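PDB 4YWF: AbyA5 from Verrucosispora maris, which catalyses acetate elimination in spirotetronate biosynthesis as an esterase-like lyase and belongs to the alpha/beta hydrolase superfamily. Local coordinates for residues M85-F88 with P89-S93; Q157-P160 with I161-E164. The protein carries 4 engineered substitutions. All coordinates share one frame; numbering follows the deposited sequence.

Both contacts are local turns beside a helix end, differing in how far they are buried. Contact 1 follows the C-terminal end of helix 76-87 and is buried; contact 2 leads into helix 162-167 and is partly buried, with Ile161 exposed. They do not touch: their centres lie about 21 Å apart and their nearest atoms about 6 Å. Helix 94-111 is common ground, since its side chains meet Pro89 and Val91 in contact 1 and Ala159 and Pro160 in contact 2. The chemistry differs accordingly. In contact 1 a cis proline, an aromatic face and a folded arginine shape an irregular turn, whereas backbone hydrogen bonds and apolar side chains of mixed size carry contact 2.

Contact 1 (M85-F88 with P89-S93); sequences MARF and PFVDS. Engineered in segment 85-88: Met85 (natural residue Leu).
Phe88 and Pro89 meet across a cis peptide bond, which brings their CA atoms to 3.0 Å and turns the proline back over the aromatic ring. CA of Pro89 lies over the face of Phe88, 3.7 Å from the ring centroid and 24° off its normal, a CH-pi contact; the proline CB sits above the same ring. The phenylalanine can offer its face because CG stands anti to the backbone N (chi1 176°), beside the carbonyl carbon that leads into the proline. Such an aromatic-proline pair suits a cis bond, since the flat ring packs on the pyrrolidine.

Arg87, the last helical residue, is bent at both chi2 and chi3. Its aliphatic part meets the valine methyl, CG of Arg87 lying 3.6 Å from CG2 of Val91, and the two side chains cross at about a right angle. The bends bring NH1 of Arg87 to 3.2 Å from O of Pro89, in an oblique approach. A long, jointed residue suits this place: its aliphatic part packs on Val91, while NH2 of the guanidinium hydrogen-bonds Asn84 OD1 and Val152 O.

The turn joins helix 76-87 to helix 94-111, where Val91 touches Ala97. Phe88 packs on Trp59 of helix 59-72, while Pro89 and Phe90 reach helix 258-268.

Contact 2 (Q157-P160 with I161-E164); sequences QWAP and ILPE
Leu162 folds back over Ala159, three residues earlier, as the chain winds through a short 3-10 segment into helix 162-167. CD1 of Leu162 reaches the alanine methyl, 4.1 Å from CB of Ala159, and CG of Leu162 comes 3.3 Å from O of Ala159. With CG anti to its carbonyl carbon (chi1 -74°), Leu162 is turned back along the preceding turn. The small methyl of Ala159 suits a close turn, and the branched leucine beside it extends the apolar surface. Both touch Trp132 of strand 127-134, and Leu162 also meets Ala172 and Val174 of strand 171-174. Cutting Leu162 back to an alanine is likely to open a gap beside Ala159 and leave Trp132 short of an apolar neighbour.

Ile161 directs its CG1 branch at the backbone. Placed between the backbone N and the carbonyl carbon (chi1 60°), CG1 of Ile161 approaches O of Trp158 to 3.0 Å, a tight contact beside the hydrogen bond on that oxygen.

The bond runs from N of Ile161 to O of Trp158, at 3.1 Å and 156° at the hydrogen, with the donor above the carbonyl plane. N of Leu162 gives a second bond of the same length to O of Ala159, its donor farther above the carbonyl plane. Pro163 presents CD to the next carbonyl, 3.3 Å from O of Pro160.

Two successive i-to-i+3 bonds make this a 3-10 entry to the helix. Proline suits such a first turn, where amides need no acceptor within the helix and the missing hydrogen costs little; Pro163 puts a ring carbon where an amide could otherwise have bonded Pro160 O. Across the two segments the hydrogen bonds are all between backbone atoms, while Ala159 and Leu162 supply an apolar surface toward the sheet.

Contact 1 (M85-F88 with P89-S93)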
loop_
_atom_site.group_PDB
_atom_site.type_symbol
_atom_site.label_atom_id
_atom_site.label_comp_id
_atom_site.label_asym_id
_atom_site.label_seq_id
_atom_site.Cartn_x
_atom_site.Cartn_y
_atom_site.Cartn_z
HETATM N N MSE A 85 11.888 5.344 -6.654
HETATM C CA MSE A 85 12.735 5.837 -5.561
HETATM C C MSE A 85 12.944 7.333 -5.682
HETATM O O MSE A 85 12.909 8.045 -4.690
HETATM C CB MSE A 85 14.085 5.166 -5.565
HETATM C CG MSE A 85 13.960 3.731 -5.141
HETATM SE SE MSE A 85 13.173 3.812 -3.339
HETATM C CE MSE A 85 11.344 3.143 -3.683
ATOM N N ALA A 86 13.181 7.824 -6.887
ATOM C CA ALA A 86 13.353 9.251 -7.097
ATOM C C ALA A 86 12.232 10.149 -6.556
ATOM O O ALA A 86 12.460 11.259 -6.063
ATOM C CB ALA A 86 13.513 9.482 -8.582
ATOM N N ARG A 87 11.000 9.697 -6.750
ATOM C CA ARG A 87 9.802 10.385 -6.279
ATOM C C ARG A 87 9.519 10.167 -4.772
ATOM O O ARG A 87 8.816 10.939 -4.167
ATOM C CB ARG A 87 8.613 9.922 -7.174
ATOM C CG ARG A 87 7.269 9.921 -6.525
ATOM C CD ARG A 87 6.596 8.594 -6.223
ATOM N NE ARG A 87 7.201 7.559 -5.411
ATOM C CZ ARG A 87 6.868 7.183 -4.168
ATOM N NH1 ARG A 87 5.971 7.840 -3.380
ATOM N NH2 ARG A 87 7.497 6.117 -3.686
ATOM N N PHE A 88 10.064 9.106 -4.175
ATOM C CA PHE A 88 9.923 8.830 -2.747
ATOM C C PHE A 88 10.463 9.994 -1.948
ATOM O O PHE A 88 11.512 10.541 -2.320
ATOM C CB PHE A 88 10.708 7.589 -2.420
ATOM C CG PHE A 88 10.745 7.211 -0.976
ATOM C CD1 PHE A 88 11.726 7.748 -0.133
ATOM C CD2 PHE A 88 9.892 6.244 -0.478
ATOM C CE1 PHE A 88 11.813 7.369 1.194
ATOM C CE2 PHE A 88 9.960 5.879 0.846
ATOM C CZ PHE A 88 10.926 6.442 1.692
ATOM N N PRO A 89 9.790 10.371 -0.838
ATOM C CA PRO A 89 8.611 9.726 -0.222
ATOM C C PRO A 89 7.240 10.183 -0.792
ATOM O O PRO A 89 6.216 9.509 -0.622
ATOM C CB PRO A 89 8.812 10.064 1.248
ATOM C CG PRO A 89 9.400 11.527 1.198
ATOM C CD PRO A 89 10.330 11.463 0.011
ATOM N N PHE A 90 7.213 11.325 -1.474
ATOM C CA PHE A 90 6.011 11.895 -2.099
ATOM C C PHE A 90 6.408 13.137 -2.924
ATOM O O PHE A 90 7.423 13.768 -2.682
ATOM C CB PHE A 90 4.895 12.279 -1.090
ATOM C CG PHE A 90 5.196 13.497 -0.283
ATOM C CD1 PHE A 90 5.940 13.394 0.907
ATOM C CD2 PHE A 90 4.721 14.725 -0.673
ATOM C CE1 PHE A 90 6.242 14.517 1.679
ATOM C CE2 PHE A 90 5.007 15.840 0.090
ATOM C CZ PHE A 90 5.785 15.742 1.252
ATOM N N VAL A 91 5.599 13.463 -3.913
ATOM C CA VAL A 91 5.985 14.445 -4.906
ATOM C C VAL A 91 5.871 15.846 -4.331
ATOM O O VAL A 91 4.792 16.289 -3.991
ATOM C CB VAL A 91 5.152 14.314 -6.189
ATOM C CG1 VAL A 91 5.377 15.502 -7.137
ATOM C CG2 VAL A 91 5.510 13.026 -6.903
ATOM N N ASP A 92 7.015 16.517 -4.180
ATOM C CA ASP A 92 7.086 17.850 -3.559
ATOM C C ASP A 92 7.906 18.850 -4.350
ATOM O O ASP A 92 8.242 19.944 -3.856
ATOM C CB ASP A 92 7.683 17.719 -2.129
ATOM C CG ASP A 92 9.173 17.352 -2.112
ATOM O OD1 ASP A 92 9.780 16.903 -3.133
ATOM O OD2 ASP A 92 9.740 17.480 -1.024
ATOM N N SER A 93 8.232 18.500 -5.594
ATOM C CA SER A 93 9.157 19.273 -6.401
ATOM C C SER A 93 8.942 18.932 -7.872
ATOM O O SER A 93 8.314 17.911 -8.151
ATOM C CB SER A 93 10.580 18.866 -6.081
ATOM O OG SER A 93 10.825 17.536 -6.581
#

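Contact 2 (Q157-P160 with I161-E164)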
loop_
_atom_site.group_PDB
_atom_site.type_symbol
_atom_site.label_atom_id
_atom_site.label_comp_id
_atom_site.label_asym_id
_atom_site.label_seq_id
_atom_site.Cartn_x
_atom_site.Cartn_y
_atom_site.Cartn_z
ATOM N N GLN A 157 4.866 -0.363 -7.520
ATOM C CA GLN A 157 5.740 -1.217 -6.720
ATOM C C GLN A 157 5.247 -2.664 -6.787
ATOM O O GLN A 157 6.034 -3.615 -6.785
ATOM C CB GLN A 157 5.695 -0.750 -5.247
ATOM C CG GLN A 157 7.000 -0.920 -4.481
ATOM C CD GLN A 157 6.800 -0.904 -2.966
ATOM O OE1 GLN A 157 6.141 -0.016 -2.413
ATOM N NE2 GLN A 157 7.374 -1.890 -2.289
ATOM N N TRP A 158 3.919 -2.810 -6.800
ATOM C CA TRP A 158 3.250 -4.115 -6.795
ATOM C C TRP A 158 2.737 -4.609 -8.131
ATOM O O TRP A 158 2.552 -5.794 -8.275
ATOM C CB TRP A 158 2.030 -4.068 -5.858
ATOM C CG TRP A 158 2.249 -3.344 -4.601
ATOM C CD1 TRP A 158 1.681 -2.164 -4.234
ATOM C CD2 TRP A 158 3.148 -3.706 -3.558
ATOM N NE1 TRP A 158 2.146 -1.790 -2.998
ATOM C CE2 TRP A 158 3.065 -2.713 -2.573
ATOM C CE3 TRP A 158 4.022 -4.769 -3.368
ATOM C CZ2 TRP A 158 3.802 -2.769 -1.390
ATOM C CZ3 TRP A 158 4.729 -4.845 -2.178
ATOM C CH2 TRP A 158 4.623 -3.835 -1.214
ATOM N N ALA A 159 2.483 -3.713 -9.095
ATOM C CA ALA A 159 1.860 -4.094 -10.341
ATOM C C ALA A 159 2.586 -5.153 -11.146
ATOM O O ALA A 159 1.949 -5.905 -11.847
ATOM C CB ALA A 159 1.612 -2.853 -11.219
ATOM N N PRO A 160 3.925 -5.224 -11.053
ATOM C CA PRO A 160 4.584 -6.220 -11.870
ATOM C C PRO A 160 4.170 -7.670 -11.483
ATOM O O PRO A 160 4.315 -8.594 -12.305
ATOM C CB PRO A 160 6.042 -6.005 -11.544
ATOM C CG PRO A 160 6.175 -4.600 -11.102
ATOM C CD PRO A 160 4.872 -4.257 -10.482
ATOM N N ILE A 161 3.668 -7.879 -10.264
ATOM C CA ILE A 161 3.249 -9.256 -9.867
ATOM C C ILE A 161 1.803 -9.594 -10.198
ATOM O O ILE A 161 1.397 -10.739 -9.957
ATOM C CB ILE A 161 3.549 -9.619 -8.394
ATOM C CG1 ILE A 161 2.836 -8.678 -7.413
ATOM C CG2 ILE A 161 5.067 -9.634 -8.201
ATOM C CD1 ILE A 161 3.037 -9.051 -5.934
ATOM N N LEU A 162 1.056 -8.665 -10.809
ATOM C CA LEU A 162 -0.333 -8.932 -11.247
ATOM C C LEU A 162 -0.513 -10.236 -12.000
ATOM O O LEU A 162 -1.453 -10.967 -11.731
ATOM C CB LEU A 162 -0.906 -7.771 -12.049
ATOM C CG LEU A 162 -1.272 -6.545 -11.215
ATOM C CD1 LEU A 162 -1.520 -5.310 -12.078
ATOM C CD2 LEU A 162 -2.496 -6.803 -10.339
ATOM N N PRO A 163 0.349 -10.534 -12.968
ATOM C CA PRO A 163 0.103 -11.802 -13.702
ATOM C C PRO A 163 0.180 -13.013 -12.781
ATOM O O PRO A 163 -0.579 -13.964 -12.968
ATOM C CB PRO A 163 1.261 -11.866 -14.751
ATOM C CG PRO A 163 1.793 -10.484 -14.802
ATOM C CD PRO A 163 1.487 -9.787 -13.499
ATOM N N GLU A 164 1.092 -12.995 -11.819
ATOM C CA GLU A 164 1.227 -14.156 -10.923
ATOM C C GLU A 164 0.054 -14.250 -9.958
ATOM O O GLU A 164 -0.443 -15.323 -9.703
ATOM C CB GLU A 164 2.528 -14.122 -10.180
ATOM C CG GLU A 164 3.712 -14.327 -11.106
ATOM C CD GLU A 164 4.629 -13.130 -11.142
ATOM O OE1 GLU A 164 5.572 -13.146 -10.337
ATOM O OE2 GLU A 164 4.410 -12.182 -11.964
#